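PDB 6Y3P: KLLA0B12012p from Kluyveromyces lactis, which probably binds ATP through the ATP-grasp, tubulin-tyrosine-ligase-like domain at its C-terminal end, the part present here, and is a direct partner of the Dcp2 decapping enzyme. Local coordinates for residues A[331-336]-A[341-346]; A[81-86]-A[107-112]. All coordinates share one frame; numbering follows the deposited sequence.

Contact 1: residues A[331-336]-A[341-346]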
ATOM      1  N   PHE A 331      -0.199   1.244   2.969  1.00 45.74           N
ATOM      2  CA  PHE A 331      -0.524  -0.137   2.633  1.00 45.25           C
ATOM      3  C   PHE A 331      -2.024  -0.337   2.680  1.00 49.80           C
ATOM      4  O   PHE A 331      -2.651  -0.065   3.699  1.00 50.39           O
ATOM      5  CB  PHE A 331       0.186  -1.133   3.550  1.00 45.77           C
ATOM      6  CG  PHE A 331       1.589  -1.514   3.159  1.00 45.80           C
ATOM      7  CD1 PHE A 331       2.583  -0.547   3.039  1.00 46.74           C
ATOM      8  CD2 PHE A 331       1.960  -2.848   3.068  1.00 46.43           C
ATOM      9  CE1 PHE A 331       3.894  -0.910   2.765  1.00 47.64           C
ATOM     10  CE2 PHE A 331       3.276  -3.209   2.788  1.00 48.38           C
ATOM     11  CZ  PHE A 331       4.235  -2.238   2.639  1.00 46.32           C
ATOM     12  N   ASP A 332      -2.592  -0.789   1.570  1.00 47.02           N
ATOM     13  CA  ASP A 332      -4.020  -1.042   1.477  1.00 48.12           C
ATOM     14  C   ASP A 332      -4.335  -2.521   1.489  1.00 48.25           C
ATOM     15  O   ASP A 332      -3.902  -3.299   0.614  1.00 48.68           O
ATOM     16  CB  ASP A 332      -4.663  -0.308   0.291  1.00 52.07           C
ATOM     17  CG  ASP A 332      -4.628   1.200   0.507  1.00 74.53           C
ATOM     18  OD1 ASP A 332      -5.544   1.730   1.190  1.00 76.58           O
ATOM     19  OD2 ASP A 332      -3.645   1.835   0.075  1.00 85.03           O
ATOM     20  N   PHE A 333      -5.061  -2.897   2.541  1.00 40.67           N
ATOM     21  CA  PHE A 333      -5.533  -4.241   2.821  1.00 39.95           C
ATOM     22  C   PHE A 333      -7.062  -4.335   2.765  1.00 45.68           C
ATOM     23  O   PHE A 333      -7.760  -3.453   3.245  1.00 43.61           O
ATOM     24  CB  PHE A 333      -5.110  -4.659   4.241  1.00 40.78           C
ATOM     25  CG  PHE A 333      -3.641  -4.868   4.461  1.00 40.42           C
ATOM     26  CD1 PHE A 333      -3.055  -6.100   4.218  1.00 42.35           C
ATOM     27  CD2 PHE A 333      -2.852  -3.856   4.993  1.00 41.07           C
ATOM     28  CE1 PHE A 333      -1.683  -6.296   4.454  1.00 42.50           C
ATOM     29  CE2 PHE A 333      -1.480  -4.048   5.195  1.00 41.95           C
ATOM     30  CZ  PHE A 333      -0.910  -5.262   4.918  1.00 39.54           C
ATOM     31  N   LEU A 334      -7.562  -5.453   2.259  1.00 45.89           N
ATOM     32  CA  LEU A 334      -8.977  -5.826   2.252  1.00 46.86           C
ATOM     33  C   LEU A 334      -9.156  -6.842   3.407  1.00 49.47           C
ATOM     34  O   LEU A 334      -8.220  -7.561   3.763  1.00 48.23           O
ATOM     35  CB  LEU A 334      -9.327  -6.488   0.916  1.00 48.34           C
ATOM     36  CG  LEU A 334      -9.877  -5.584  -0.209  1.00 55.24           C
ATOM     37  CD1 LEU A 334      -8.924  -4.481  -0.585  1.00 57.52           C
ATOM     38  CD2 LEU A 334     -10.183  -6.392  -1.458  1.00 55.57           C
ATOM     39  N   VAL A 335     -10.318  -6.825   4.041  1.00 45.76           N
ATOM     40  CA  VAL A 335     -10.665  -7.719   5.129  1.00 45.26           C
ATOM     41  C   VAL A 335     -11.867  -8.526   4.680  1.00 47.12           C
ATOM     42  O   VAL A 335     -12.860  -7.940   4.220  1.00 46.42           O
ATOM     43  CB  VAL A 335     -10.972  -6.990   6.471  1.00 49.73           C
ATOM     44  CG1 VAL A 335     -10.987  -7.985   7.635  1.00 48.33           C
ATOM     45  CG2 VAL A 335      -9.979  -5.855   6.740  1.00 49.90           C
ATOM     46  N   ASP A 336     -11.792  -9.859   4.849  1.00 42.64           N
ATOM     47  CA  ASP A 336     -12.896 -10.762   4.522  1.00 42.53           C
ATOM     48  C   ASP A 336     -13.758 -11.046   5.751  1.00 46.02           C
ATOM     49  O   ASP A 336     -13.381 -10.679   6.866  1.00 45.50           O
ATOM     50  CB  ASP A 336     -12.435 -12.059   3.784  1.00 44.04           C
ATOM     51  CG  ASP A 336     -11.687 -13.148   4.546  1.00 55.06           C
ATOM     52  OD1 ASP A 336     -11.818 -13.211   5.798  1.00 53.84           O
ATOM     53  OD2 ASP A 336     -11.047 -14.011   3.876  1.00 62.82           O
ATOM     54  N   VAL A 341      -6.876 -10.760   6.324  1.00 42.81           N
ATOM     55  CA  VAL A 341      -6.428  -9.611   5.531  1.00 42.41           C
ATOM     56  C   VAL A 341      -5.872 -10.040   4.171  1.00 45.68           C
ATOM     57  O   VAL A 341      -5.311 -11.112   4.017  1.00 43.05           O
ATOM     58  CB  VAL A 341      -5.445  -8.624   6.256  1.00 45.85           C
ATOM     59  CG1 VAL A 341      -5.913  -8.264   7.666  1.00 45.74           C
ATOM     60  CG2 VAL A 341      -4.015  -9.149   6.273  1.00 45.19           C
ATOM     61  N   LYS A 342      -5.993  -9.162   3.202  1.00 45.13           N
ATOM     62  CA  LYS A 342      -5.459  -9.416   1.892  1.00 45.43           C
ATOM     63  C   LYS A 342      -4.823  -8.166   1.391  1.00 46.93           C
ATOM     64  O   LYS A 342      -5.483  -7.142   1.309  1.00 45.32           O
ATOM     65  CB  LYS A 342      -6.511 -10.044   0.942  1.00 48.71           C
ATOM     66  CG  LYS A 342      -6.339 -11.580   0.907  1.00 64.69           C
ATOM     67  CD  LYS A 342      -7.588 -12.358   0.501  1.00 74.89           C
ATOM     68  CE  LYS A 342      -7.370 -13.867   0.450  1.00 77.47           C
ATOM     69  NZ  LYS A 342      -6.443 -14.302  -0.647  1.00 77.29           N
ATOM     70  N   LEU A 343      -3.503  -8.210   1.162  1.00 44.36           N
ATOM     71  CA  LEU A 343      -2.811  -7.033   0.644  1.00 43.80           C
ATOM     72  C   LEU A 343      -3.232  -6.778  -0.799  1.00 49.27           C
ATOM     73  O   LEU A 343      -3.197  -7.679  -1.639  1.00 48.96           O
ATOM     74  CB  LEU A 343      -1.274  -7.112   0.779  1.00 43.25           C
ATOM     75  CG  LEU A 343      -0.497  -5.887   0.272  1.00 46.56           C
ATOM     76  CD1 LEU A 343      -0.772  -4.648   1.117  1.00 44.64           C
ATOM     77  CD2 LEU A 343       0.979  -6.183   0.204  1.00 52.05           C
ATOM     78  N   LEU A 344      -3.645  -5.541  -1.064  1.00 47.84           N
ATOM     79  CA  LEU A 344      -4.070  -5.141  -2.378  1.00 49.23           C
ATOM     80  C   LEU A 344      -2.967  -4.346  -3.069  1.00 53.20           C
ATOM     81  O   LEU A 344      -2.624  -4.655  -4.207  1.00 53.31           O
ATOM     82  CB  LEU A 344      -5.391  -4.345  -2.281  1.00 49.82           C
ATOM     83  CG  LEU A 344      -5.915  -3.710  -3.566  1.00 56.02           C
ATOM     84  CD1 LEU A 344      -6.445  -4.775  -4.564  1.00 56.47           C
ATOM     85  CD2 LEU A 344      -6.986  -2.674  -3.246  1.00 58.96           C
ATOM     86  N   GLU A 345      -2.428  -3.311  -2.399  1.00 48.59           N
ATOM     87  CA  GLU A 345      -1.400  -2.433  -2.986  1.00 47.48           C
ATOM     88  C   GLU A 345      -0.638  -1.646  -1.942  1.00 48.30           C
ATOM     89  O   GLU A 345      -1.061  -1.529  -0.781  1.00 46.26           O
ATOM     90  CB  GLU A 345      -2.029  -1.449  -3.995  1.00 48.85           C
ATOM     91  CG  GLU A 345      -2.991  -0.454  -3.355  1.00 60.99           C
ATOM     92  CD  GLU A 345      -3.915   0.301  -4.291  1.00 83.46           C
ATOM     93  OE1 GLU A 345      -3.631   0.330  -5.510  1.00 57.77           O
ATOM     94  OE2 GLU A 345      -4.912   0.882  -3.801  1.00 92.34           O
ATOM     95  N   VAL A 346       0.483  -1.076  -2.393  1.00 43.50           N
ATOM     96  CA  VAL A 346       1.367  -0.231  -1.610  1.00 42.31           C
ATOM     97  C   VAL A 346       1.416   1.084  -2.387  1.00 48.39           C
ATOM     98  O   VAL A 346       1.701   1.090  -3.576  1.00 48.50           O
ATOM     99  CB  VAL A 346       2.763  -0.905  -1.432  1.00 44.77           C
ATOM    100  CG1 VAL A 346       3.755   0.010  -0.718  1.00 44.17           C
ATOM    101  CG2 VAL A 346       2.651  -2.257  -0.720  1.00 43.40           C
TER

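Contact 2: residues A[81-86]-A[107-112]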
ATOM      1  N   ILE A  81       5.779  -0.485  -5.032  1.00 56.10           N
ATOM      2  CA  ILE A  81       4.744   0.539  -5.300  1.00 55.26           C
ATOM      3  C   ILE A  81       4.025   0.315  -6.644  1.00 60.19           C
ATOM      4  O   ILE A  81       2.971   0.911  -6.867  1.00 59.54           O
ATOM      5  CB  ILE A  81       5.224   2.006  -5.119  1.00 57.65           C
ATOM      6  CG1 ILE A  81       6.430   2.355  -6.036  1.00 59.16           C
ATOM      7  CG2 ILE A  81       5.507   2.293  -3.642  1.00 54.26           C
ATOM      8  CD1 ILE A  81       6.644   3.866  -6.316  1.00 61.96           C
ATOM      9  N   ARG A  82       4.533  -0.585  -7.498  1.00 59.56           N
ATOM     10  CA  ARG A  82       3.852  -0.903  -8.753  1.00 60.93           C
ATOM     11  C   ARG A  82       3.178  -2.255  -8.597  1.00 64.54           C
ATOM     12  O   ARG A  82       3.866  -3.258  -8.421  1.00 62.68           O
ATOM     13  CB  ARG A  82       4.812  -0.876  -9.957  1.00 63.99           C
ATOM     14  CG  ARG A  82       5.324   0.522 -10.316  1.00 76.20           C
ATOM     15  CD  ARG A  82       4.412   1.271 -11.279  1.00 90.97           C
ATOM     16  NE  ARG A  82       4.288   0.601 -12.579  1.00103.91           N
ATOM     17  CZ  ARG A  82       5.145   0.738 -13.590  1.00122.41           C
ATOM     18  NH1 ARG A  82       6.214   1.517 -13.465  1.00107.96           N
ATOM     19  NH2 ARG A  82       4.941   0.092 -14.730  1.00112.19           N
ATOM     20  N   LYS A  83       1.830  -2.277  -8.641  1.00 62.59           N
ATOM     21  CA  LYS A  83       1.007  -3.482  -8.447  1.00 62.71           C
ATOM     22  C   LYS A  83       1.340  -4.623  -9.438  1.00 68.51           C
ATOM     23  O   LYS A  83       1.197  -5.783  -9.057  1.00 69.33           O
ATOM     24  CB  LYS A  83      -0.509  -3.137  -8.420  1.00 64.67           C
ATOM     25  CG  LYS A  83      -1.495  -4.269  -8.018  1.00 71.36           C
ATOM     26  CD  LYS A  83      -1.025  -5.220  -6.886  1.00 75.03           C
ATOM     27  CE  LYS A  83      -1.736  -6.565  -6.855  1.00 70.21           C
ATOM     28  NZ  LYS A  83      -3.103  -6.484  -6.247  1.00 63.25           N
ATOM     29  N   HIS A  84       1.852  -4.329 -10.652  1.00 65.52           N
ATOM     30  CA  HIS A  84       2.233  -5.417 -11.556  1.00 65.88           C
ATOM     31  C   HIS A  84       3.511  -6.074 -11.012  1.00 70.69           C
ATOM     32  O   HIS A  84       3.569  -7.297 -10.836  1.00 72.90           O
ATOM     33  CB  HIS A  84       2.400  -4.930 -13.012  1.00 67.84           C
ATOM     34  CG  HIS A  84       3.023  -5.940 -13.939  1.00 72.71           C
ATOM     35  ND1 HIS A  84       4.398  -5.990 -14.138  1.00 75.42           N
ATOM     36  CD2 HIS A  84       2.442  -6.905 -14.695  1.00 75.08           C
ATOM     37  CE1 HIS A  84       4.608  -6.984 -14.991  1.00 75.56           C
ATOM     38  NE2 HIS A  84       3.465  -7.558 -15.363  1.00 75.87           N
ATOM     39  N   TYR A  85       4.485  -5.242 -10.652  1.00 64.72           N
ATOM     40  CA  TYR A  85       5.780  -5.666 -10.146  1.00 63.89           C
ATOM     41  C   TYR A  85       5.702  -6.273  -8.739  1.00 64.24           C
ATOM     42  O   TYR A  85       6.423  -7.236  -8.471  1.00 64.13           O
ATOM     43  CB  TYR A  85       6.776  -4.506 -10.266  1.00 65.66           C
ATOM     44  CG  TYR A  85       7.083  -4.244 -11.723  1.00 70.68           C
ATOM     45  CD1 TYR A  85       8.086  -4.952 -12.382  1.00 74.03           C
ATOM     46  CD2 TYR A  85       6.274  -3.400 -12.488  1.00 72.18           C
ATOM     47  CE1 TYR A  85       8.322  -4.783 -13.746  1.00 76.17           C
ATOM     48  CE2 TYR A  85       6.491  -3.232 -13.858  1.00 74.50           C
ATOM     49  CZ  TYR A  85       7.533  -3.908 -14.480  1.00 84.19           C
ATOM     50  OH  TYR A  85       7.809  -3.717 -15.819  1.00 86.13           O
ATOM     51  N   LEU A  86       4.769  -5.781  -7.886  1.00 57.45           N
ATOM     52  CA  LEU A  86       4.493  -6.277  -6.535  1.00 55.82           C
ATOM     53  C   LEU A  86       4.163  -7.758  -6.635  1.00 60.66           C
ATOM     54  O   LEU A  86       4.776  -8.560  -5.928  1.00 59.83           O
ATOM     55  CB  LEU A  86       3.307  -5.509  -5.879  1.00 54.29           C
ATOM     56  CG  LEU A  86       2.941  -5.879  -4.437  1.00 56.51           C
ATOM     57  CD1 LEU A  86       4.040  -5.455  -3.456  1.00 55.94           C
ATOM     58  CD2 LEU A  86       1.625  -5.237  -4.025  1.00 57.56           C
ATOM     59  N   LEU A 107      -3.730 -10.367  -2.898  1.00 50.78           N
ATOM     60  CA  LEU A 107      -4.654 -10.473  -4.014  1.00 50.99           C
ATOM     61  C   LEU A 107      -3.840 -10.336  -5.248  1.00 55.70           C
ATOM     62  O   LEU A 107      -3.342  -9.255  -5.535  1.00 54.14           O
ATOM     63  CB  LEU A 107      -5.755  -9.385  -3.963  1.00 50.65           C
ATOM     64  CG  LEU A 107      -6.716  -9.483  -2.805  1.00 53.64           C
ATOM     65  CD1 LEU A 107      -7.578  -8.269  -2.731  1.00 53.55           C
ATOM     66  CD2 LEU A 107      -7.548 -10.759  -2.854  1.00 52.41           C
ATOM     67  N   GLU A 108      -3.600 -11.467  -5.918  1.00 55.51           N
ATOM     68  CA  GLU A 108      -2.815 -11.520  -7.139  1.00 56.60           C
ATOM     69  C   GLU A 108      -3.527 -10.757  -8.242  1.00 61.45           C
ATOM     70  O   GLU A 108      -4.756 -10.669  -8.241  1.00 61.16           O
ATOM     71  CB  GLU A 108      -2.658 -12.966  -7.610  1.00 58.80           C
ATOM     72  CG  GLU A 108      -1.899 -13.863  -6.664  1.00 72.09           C
ATOM     73  CD  GLU A 108      -1.967 -15.306  -7.106  1.00 92.56           C
ATOM     74  OE1 GLU A 108      -3.071 -15.892  -7.038  1.00 80.80           O
ATOM     75  OE2 GLU A 108      -0.929 -15.835  -7.566  1.00 88.34           O
ATOM     76  N   SER A 109      -2.754 -10.209  -9.171  1.00 58.38           N
ATOM     77  CA  SER A 109      -3.245  -9.536 -10.367  1.00 58.93           C
ATOM     78  C   SER A 109      -2.357  -9.965 -11.521  1.00 62.82           C
ATOM     79  O   SER A 109      -1.196 -10.352 -11.318  1.00 62.23           O
ATOM     80  CB  SER A 109      -3.236  -8.021 -10.206  1.00 64.23           C
ATOM     81  OG  SER A 109      -1.932  -7.558  -9.900  1.00 80.45           O
ATOM     82  N   PHE A 110      -2.930  -9.981 -12.719  1.00 59.39           N
ATOM     83  CA  PHE A 110      -2.234 -10.367 -13.937  1.00 59.28           C
ATOM     84  C   PHE A 110      -2.679  -9.446 -15.033  1.00 62.23           C
ATOM     85  O   PHE A 110      -3.741  -8.848 -14.934  1.00 58.87           O
ATOM     86  CB  PHE A 110      -2.549 -11.817 -14.325  1.00 61.50           C
ATOM     87  CG  PHE A 110      -2.285 -12.835 -13.245  1.00 62.51           C
ATOM     88  CD1 PHE A 110      -3.286 -13.203 -12.354  1.00 63.88           C
ATOM     89  CD2 PHE A 110      -1.037 -13.436 -13.124  1.00 65.06           C
ATOM     90  CE1 PHE A 110      -3.040 -14.146 -11.350  1.00 64.70           C
ATOM     91  CE2 PHE A 110      -0.796 -14.386 -12.123  1.00 67.27           C
ATOM     92  CZ  PHE A 110      -1.799 -14.736 -11.246  1.00 64.22           C
ATOM     93  N   ASN A 111      -1.845  -9.310 -16.067  1.00 61.84           N
ATOM     94  CA  ASN A 111      -2.133  -8.490 -17.235  1.00 61.88           C
ATOM     95  C   ASN A 111      -2.339  -9.401 -18.430  1.00 65.36           C
ATOM     96  O   ASN A 111      -1.529 -10.294 -18.688  1.00 64.89           O
ATOM     97  CB  ASN A 111      -1.032  -7.459 -17.465  1.00 61.94           C
ATOM     98  CG  ASN A 111      -1.350  -6.145 -16.805  1.00 89.96           C
ATOM     99  OD1 ASN A 111      -1.117  -5.946 -15.607  1.00 82.21           O
ATOM    100  ND2 ASN A 111      -1.963  -5.246 -17.559  1.00 87.56           N
ATOM    101  N   ILE A 112      -3.479  -9.242 -19.090  1.00 62.82           N
ATOM    102  CA  ILE A 112      -3.823 -10.051 -20.253  1.00 64.38           C
ATOM    103  C   ILE A 112      -4.131  -9.151 -21.456  1.00 71.00           C
ATOM    104  O   ILE A 112      -4.621  -8.033 -21.292  1.00 70.73           O
ATOM    105  CB  ILE A 112      -4.934 -11.097 -19.928  1.00 67.06           C
ATOM    106  CG1 ILE A 112      -5.019 -12.186 -21.005  1.00 69.42           C
ATOM    107  CG2 ILE A 112      -6.309 -10.478 -19.636  1.00 65.54           C
ATOM    108  CD1 ILE A 112      -4.856 -13.545 -20.485  1.00 80.33           C
TER

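Contact 1: residues A[331-336]-A[341-346]
The ring of Phe331 lies over Val346, whose CG2 sits 3.7 Å from the ring centroid and 10° off the ring normal, a CH-pi contact between strands 326-335 and 341-347, a beta hairpin in the six-stranded antiparallel sheet of this ATP-grasp domain. With chi1 at 175°, Val346 sets CG1 on the same side of the ring, near its rim, 3.6 Å from Phe331 CE1. Leu343 CD1 meets both phenylalanines: obliquely at Phe331 CD2, 3.8 Å away, and over the Phe333 face, offset toward the rim, 3.9 Å from the centroid. Leu307 and Phe308 of helix 290-313 pack on Phe331, Ile80 and Ile81 of helix 78-81 on Val346. An alanine in place of Phe331 would probably leave a gap over Val346 CG2 and strip Leu343 CD1 of one of its two aromatic neighbours. On the other face Asp332 and Glu345 run side by side, carboxylate planes 75° apart, OD2 and OE2 at 4.2 Å, consistent with the acidic metal-nucleotide site of ATP-grasp enzymes; Asp332 OD1 also forms a salt bridge with Arg218. Leu334 CD1 packs there on Leu344 CD2. The extra residue of a classic beta bulge sets Leu344 and Glu345 both opposite Asp332, whose carbonyl O takes Leu344 N at 2.8 Å and, weakly, Glu345 N at 3.4 Å.

Contact 2: residues A[81-86]-A[107-112]
Lys83 reaches from the first turn of helix 83-95 to the carbonyl of Leu107, just ahead of strand 109-113, with NZ 2.9 Å from Leu107 O and the C=O...N angle at 161°. This is the tight end of the contact. The lysine chain leaves with CG anti to the backbone N (chi1 -171°), then bends at chi2 and again at chi4, which carries it past Ser109 and brings the ammonium group back to the carbonyl. On the way Lys83 CE passes 3.2 Å from Ser109 OG, and CG and CD lie 3.8 and 3.9 Å from that same oxygen; the hydroxyl thus sits beside the aliphatic chain, its own hydrogen bond being made to a residue adjoining one of the segments. Leu344 O and Gln198 OE1 also accept hydrogen bonds from NZ, giving the ammonium group three oxygens that fix its direction and probably offset the cost of covering its charge. Leu107 and Ser109 are buried. The other end is looser: His84 and Asn111, both partly exposed, approach with CD2 and OD1 3.8 Å apart, the imidazole and amide planes turned 69° against each other, and the oxygen meets the ring obliquely. Here the two segments merely brush. Ser87, one turn further along the helix, adds a side-chain hydrogen bond from OG to Ser109 O. The arrangement is a helix start laid against an edge strand of a five-stranded antiparallel sheet, with a lysine tying the helix to the chain entering that strand, within the ATP-grasp domain.

Contacts 1 and 2 lie with their centres about 13 Å apart and follow in series along the chain, 81-86 and 107-112 closing before 331-336 and 341-346 begin. They belong to different antiparallel sheets: the hairpin is part of the six-stranded one, whereas strand 109-113 edges the five-stranded one. Leu107 is the junction, its N 3.0 Å from Leu343 O in a probable hydrogen bond, its CD1 3.5 Å from Leu334 CD2 and its CD2 3.7 Å from Lys342 CD. Residues far apart in sequence thereby join both sheets and helix 83-95 within one tubulin-tyrosine-ligase-family region.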